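Local coordinates for Alpha/beta hydrolase (Legionella pneumophila subsp. pneumophila str. Philadelphia 1, PDB 4EZI), which is of unknown function but has an alpha/beta-hydrolase fold and may act as a lipase-like hydrolase, at residues A[116-121]-A[138-143]; A[75-80]-A[164-169]. All coordinates share one frame; numbering follows the deposited sequence.

Contact 1 (A[116-121]-A[138-143]); sequences PDYLGL and ASSSID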
loop_
_atom_site.group_PDB
_atom_site.type_symbol
_atom_site.label_atom_id
_atom_site.label_comp_id
_atom_site.label_asym_id
_atom_site.label_seq_id
_atom_site.Cartn_x
_atom_site.Cartn_y
_atom_site.Cartn_z
ATOM N N PRO A 116 6.957 -4.920 -0.061
ATOM C CA PRO A 116 7.624 -4.272 1.077
ATOM C C PRO A 116 6.788 -4.392 2.355
ATOM O O PRO A 116 5.560 -4.332 2.293
ATOM C CB PRO A 116 7.725 -2.809 0.660
ATOM C CG PRO A 116 6.588 -2.624 -0.320
ATOM C CD PRO A 116 6.514 -3.930 -1.068
ATOM N N ASP A 117 7.447 -4.454 3.509
ATOM C CA ASP A 117 6.733 -4.378 4.773
ATOM C C ASP A 117 6.341 -2.964 5.170
ATOM O O ASP A 117 5.358 -2.773 5.885
ATOM C CB ASP A 117 7.555 -4.990 5.926
ATOM C CG ASP A 117 7.738 -6.479 5.832
ATOM O OD1 ASP A 117 6.984 -7.166 5.110
ATOM O OD2 ASP A 117 8.641 -6.985 6.532
ATOM N N TYR A 118 7.151 -2.003 4.744
ATOM C CA TYR A 118 7.145 -0.572 5.128
ATOM C C TYR A 118 7.980 -0.338 6.397
ATOM O O TYR A 118 8.226 -1.233 7.203
ATOM C CB TYR A 118 5.768 0.032 5.375
ATOM C CG TYR A 118 4.764 -0.033 4.266
ATOM C CD1 TYR A 118 5.112 0.016 2.938
ATOM C CD2 TYR A 118 3.419 -0.059 4.580
ATOM C CE1 TYR A 118 4.143 -0.008 1.942
ATOM C CE2 TYR A 118 2.456 -0.052 3.597
ATOM C CZ TYR A 118 2.805 -0.035 2.262
ATOM O OH TYR A 118 1.832 -0.009 1.274
ATOM N N LEU A 119 8.419 0.896 6.560
ATOM C CA LEU A 119 9.128 1.311 7.765
ATOM C C LEU A 119 8.264 1.147 9.001
ATOM O O LEU A 119 7.035 1.301 8.968
ATOM C CB LEU A 119 9.569 2.763 7.636
ATOM C CG LEU A 119 10.525 3.079 6.492
ATOM C CD1 LEU A 119 10.950 4.550 6.595
ATOM C CD2 LEU A 119 11.727 2.153 6.461
ATOM N N GLY A 120 8.919 0.838 10.118
ATOM C CA GLY A 120 8.252 0.661 11.386
ATOM C C GLY A 120 7.548 -0.670 11.557
ATOM O O GLY A 120 6.930 -0.908 12.596
ATOM N N LEU A 121 7.634 -1.534 10.552
ATOM C CA LEU A 121 6.959 -2.828 10.566
ATOM C C LEU A 121 7.987 -3.902 10.196
ATOM O O LEU A 121 9.104 -3.614 9.765
ATOM C CB LEU A 121 5.778 -2.851 9.613
ATOM C CG LEU A 121 4.720 -1.784 9.868
ATOM C CD1 LEU A 121 3.724 -1.743 8.708
ATOM C CD2 LEU A 121 3.984 -1.965 11.195
ATOM N N ALA A 138 7.008 6.001 -0.624
ATOM C CA ALA A 138 7.565 5.935 -1.979
ATOM C C ALA A 138 8.993 5.386 -1.951
ATOM O O ALA A 138 9.326 4.430 -2.665
ATOM C CB ALA A 138 7.525 7.333 -2.634
ATOM N N SER A 139 9.863 5.967 -1.131
ATOM C CA SER A 139 11.256 5.558 -1.167
ATOM C C SER A 139 11.444 4.140 -0.640
ATOM O O SER A 139 12.225 3.367 -1.203
ATOM C CB SER A 139 12.141 6.542 -0.366
ATOM O OG SER A 139 11.709 6.704 0.964
ATOM N N SER A 140 10.724 3.753 0.418
ATOM C CA SER A 140 10.860 2.417 0.952
ATOM C C SER A 140 10.388 1.368 -0.062
ATOM O O SER A 140 10.964 0.281 -0.131
ATOM C CB SER A 140 10.143 2.246 2.299
ATOM O OG SER A 140 8.739 2.335 2.162
ATOM N N SER A 141 9.374 1.696 -0.855
ATOM C CA SER A 141 8.863 0.756 -1.833
ATOM C C SER A 141 9.816 0.655 -3.042
ATOM O O SER A 141 10.065 -0.440 -3.554
ATOM C CB SER A 141 7.464 1.182 -2.255
ATOM O OG SER A 141 6.538 1.111 -1.192
ATOM N N ILE A 142 10.359 1.782 -3.486
ATOM C CA ILE A 142 11.337 1.753 -4.590
ATOM C C ILE A 142 12.601 0.990 -4.193
ATOM O O ILE A 142 13.122 0.162 -4.947
ATOM C CB ILE A 142 11.670 3.167 -5.067
ATOM C CG1 ILE A 142 10.441 3.773 -5.738
ATOM C CG2 ILE A 142 12.898 3.132 -5.990
ATOM C CD1 ILE A 142 10.573 5.260 -6.080
ATOM N N ASP A 143 13.097 1.279 -2.999
ATOM C CA ASP A 143 14.323 0.613 -2.543
ATOM C C ASP A 143 14.123 -0.899 -2.375
ATOM O O ASP A 143 15.030 -1.674 -2.660
ATOM C CB ASP A 143 14.848 1.270 -1.275
ATOM C CG ASP A 143 15.389 2.682 -1.533
ATOM O OD1 ASP A 143 15.740 2.985 -2.695
ATOM O OD2 ASP A 143 15.488 3.462 -0.549
HETATM O O HOH W 1 7.439 2.809 4.700
#

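Contact 2 (A[75-80]-A[164-169]); sequences GIISYQ and YLAGYS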
loop_
_atom_site.group_PDB
_atom_site.type_symbol
_atom_site.label_atom_id
_atom_site.label_comp_id
_atom_site.label_asym_id
_atom_site.label_seq_id
_atom_site.Cartn_x
_atom_site.Cartn_y
_atom_site.Cartn_z
ATOM N N GLY A 75 7.956 -11.178 -15.445
ATOM C CA GLY A 75 7.762 -9.776 -15.066
ATOM C C GLY A 75 7.750 -9.633 -13.556
ATOM O O GLY A 75 7.572 -10.616 -12.825
ATOM N N ILE A 76 7.923 -8.399 -13.074
ATOM C CA ILE A 76 7.875 -8.094 -11.642
ATOM C C ILE A 76 6.625 -7.315 -11.309
ATOM O O ILE A 76 6.300 -6.370 -12.002
ATOM C CB ILE A 76 9.108 -7.262 -11.205
ATOM C CG1 ILE A 76 10.390 -8.061 -11.429
ATOM C CG2 ILE A 76 9.031 -6.823 -9.757
ATOM C CD1 ILE A 76 11.665 -7.269 -11.141
ATOM N N ILE A 77 5.953 -7.717 -10.232
ATOM C CA ILE A 77 4.867 -6.921 -9.671
ATOM C C ILE A 77 5.275 -6.500 -8.263
ATOM O O ILE A 77 5.687 -7.338 -7.450
ATOM C CB ILE A 77 3.521 -7.665 -9.730
ATOM C CG1 ILE A 77 2.326 -6.753 -9.374
ATOM C CG2 ILE A 77 3.520 -8.958 -8.926
ATOM C CD1 ILE A 77 1.976 -6.667 -7.923
ATOM N N SER A 78 5.226 -5.189 -8.011
ATOM C CA SER A 78 5.482 -4.646 -6.680
ATOM C C SER A 78 4.120 -4.361 -6.083
ATOM O O SER A 78 3.390 -3.521 -6.604
ATOM C CB SER A 78 6.341 -3.370 -6.775
ATOM O OG SER A 78 6.673 -2.846 -5.509
ATOM N N TYR A 79 3.791 -5.056 -5.002
ATOM C CA TYR A 79 2.515 -4.954 -4.347
ATOM C C TYR A 79 2.692 -4.309 -2.959
ATOM O O TYR A 79 3.394 -4.864 -2.111
ATOM C CB TYR A 79 1.817 -6.328 -4.197
ATOM C CG TYR A 79 0.432 -6.149 -3.642
ATOM C CD1 TYR A 79 0.203 -6.123 -2.262
ATOM C CD2 TYR A 79 -0.627 -5.893 -4.486
ATOM C CE1 TYR A 79 -1.060 -5.905 -1.763
ATOM C CE2 TYR A 79 -1.896 -5.626 -4.009
ATOM C CZ TYR A 79 -2.109 -5.624 -2.645
ATOM O OH TYR A 79 -3.373 -5.371 -2.157
ATOM N N GLN A 80 1.982 -3.199 -2.766
ATOM C CA GLN A 80 2.051 -2.383 -1.558
ATOM C C GLN A 80 0.805 -2.633 -0.708
ATOM O O GLN A 80 -0.323 -2.316 -1.098
ATOM C CB GLN A 80 2.134 -0.929 -1.973
ATOM C CG GLN A 80 3.472 -0.492 -2.537
ATOM C CD GLN A 80 3.885 -1.221 -3.793
ATOM O OE1 GLN A 80 4.863 -1.959 -3.765
ATOM N NE2 GLN A 80 3.172 -1.000 -4.902
ATOM N N TYR A 164 4.939 -4.030 -12.964
ATOM C CA TYR A 164 3.572 -3.677 -12.628
ATOM C C TYR A 164 3.528 -3.198 -11.171
ATOM O O TYR A 164 4.187 -3.794 -10.326
ATOM C CB TYR A 164 2.656 -4.900 -12.788
ATOM C CG TYR A 164 2.874 -5.685 -14.067
ATOM C CD1 TYR A 164 2.392 -5.231 -15.281
ATOM C CD2 TYR A 164 3.616 -6.857 -14.058
ATOM C CE1 TYR A 164 2.613 -5.970 -16.461
ATOM C CE2 TYR A 164 3.836 -7.588 -15.198
ATOM C CZ TYR A 164 3.358 -7.133 -16.407
ATOM O OH TYR A 164 3.556 -7.868 -17.550
ATOM N N LEU A 165 2.742 -2.165 -10.876
ATOM C CA LEU A 165 2.670 -1.631 -9.511
ATOM C C LEU A 165 1.212 -1.670 -9.051
ATOM O O LEU A 165 0.351 -1.101 -9.715
ATOM C CB LEU A 165 3.179 -0.184 -9.462
ATOM C CG LEU A 165 4.522 0.124 -10.138
ATOM C CD1 LEU A 165 4.784 1.628 -10.032
ATOM C CD2 LEU A 165 5.680 -0.694 -9.598
ATOM N N ALA A 166 0.938 -2.278 -7.897
ATOM C CA ALA A 166 -0.423 -2.338 -7.354
ATOM C C ALA A 166 -0.369 -2.257 -5.836
ATOM O O ALA A 166 0.649 -2.517 -5.223
ATOM C CB ALA A 166 -1.144 -3.611 -7.780
ATOM N N GLY A 167 -1.520 -1.969 -5.248
ATOM C CA GLY A 167 -1.653 -1.993 -3.811
ATOM C C GLY A 167 -3.088 -1.743 -3.444
ATOM O O GLY A 167 -3.908 -1.474 -4.322
ATOM N N TYR A 168 -3.399 -1.773 -2.145
ATOM C CA TYR A 168 -4.782 -1.537 -1.691
ATOM C C TYR A 168 -4.744 -0.609 -0.502
ATOM O O TYR A 168 -3.923 -0.755 0.395
ATOM C CB TYR A 168 -5.458 -2.857 -1.300
ATOM C CG TYR A 168 -6.976 -2.765 -1.275
ATOM C CD1 TYR A 168 -7.684 -2.758 -2.464
ATOM C CD2 TYR A 168 -7.706 -2.653 -0.090
ATOM C CE1 TYR A 168 -9.078 -2.661 -2.471
ATOM C CE2 TYR A 168 -9.081 -2.537 -0.087
ATOM C CZ TYR A 168 -9.760 -2.549 -1.291
ATOM O OH TYR A 168 -11.115 -2.391 -1.344
ATOM N N SER A 169 -5.701 0.311 -0.465
ATOM C CA SER A 169 -5.958 1.157 0.712
ATOM C C SER A 169 -4.723 2.032 0.954
ATOM O O SER A 169 -4.338 2.765 0.031
ATOM C CB SER A 169 -6.426 0.277 1.873
ATOM O OG SER A 169 -7.048 1.024 2.896
#

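Contact 1 (A[116-121]-A[138-143])
Ser141 and Ser140, on neighbouring positions of the helix, touch Pro116, Tyr118 and Leu119 without any direct hydrogen bond between the two segments. Van der Waals packing carries most of the contact. Ser141 OG sits 3.8 Å from Pro116 CG and reaches the edge of the Tyr118 ring, near its plane, at CE1 (4.1 Å). One residue earlier, Ser140 CB lies 4.3 Å from Leu119 CG, the branch point of that side chain. The Tyr118 ring is swung toward the helix because CG stands anti to the carbonyl carbon (chi1 -57°), although the CB itself leaves the backbone roughly alongside the helix.

Polar links are indirect. One water accepts from Leu119 N at 2.8 Å and donates to Ser140 OG at 2.9 Å, bridging loop and helix. Both serine hydroxyls bond back into their own helix, Ser140 OG to Thr136 O and Ser141 OG to Leu137 O, one turn back; Ser140 OG takes the water's hydrogen as well. Tyr118 OH is held beyond the contact by His81 O and Ser174 OG.

Within the loop, Tyr118 to Leu121 form a type II beta turn, with Gly120 at positive phi and a weak Leu121 N to Tyr118 O bond. This is the packing of a strand-end loop on the following helix, a beta-alpha unit of the alpha/beta-hydrolase fold.

Contact 2 (A[75-80]-A[164-169])
Strands 75-80 and 164-168 run parallel, 18° apart, pairing Ile77 with Tyr164 through Gln80 with Gly167. They are neighbours in the central sheet of the alpha/beta-hydrolase fold, and the second leads into a Gly167-Tyr168-Ser169 sequence consistent with a nucleophile elbow. Five backbone hydrogen bonds zip them together, from Tyr164 N to Ile76 O (2.9 Å) to the longer Tyr168 N to Gln80 O (3.3 Å).

On the sheet face of Ile77, Tyr79, Tyr164 and Ala166, the contacts are mainly apolar. Ile77 CG1, anti to the backbone N (chi1 -170°), packs 3.9 Å from Tyr164 CB, and the two side chains cross at about a right angle; Ile77 CB lies at the edge of the Tyr164 ring. Tyr79 lays its ring along the partner strand, CD2 against Ala166 CB, with Gly167 CA over one face toward the rim in a CH-pi contact (4.0 Å to the centroid). At the end of the strand, the Tyr79 and Tyr168 side chains lie side by side and point the same way, Tyr79 OH 3.4 Å from Tyr168 CB.

On the other face, Leu165 CD2 meets Ser78 CB. Gln80, bent at chi2 (61°), folds back over its own strand: OE1 accepts from Ser78 OG at 2.7 Å, while NE2, also bonded to Thr175 OG1 of helix 170-185, donates to Ser78 O from above the carbonyl plane, so Ser78 O, which also accepts from Ala166 N, is gripped by two donors.

After three antiparallel strands, the chain enters strand 74-80, then helix 99-108 and strand 112-116, which pairs with strand 74-80 on the side away from strand 162-168. Contact 1 closes a short loop as 116-121 meets helix 134-154, 17 residues on. Contact 2 closes a longer one, 84 residues, when 164-169 returns beside 75-80; contact 1 lies wholly within it. The two meet at Gln80: Tyr118 OH packs on Gln80 CB (3.4 Å) and Ser141 OG on Gln80 CG (3.7 Å). Contact 2 ties two central strands together, near the probable nucleophile Ser169, and contact 1 ties the end of strand 112-116 to helix 134-154.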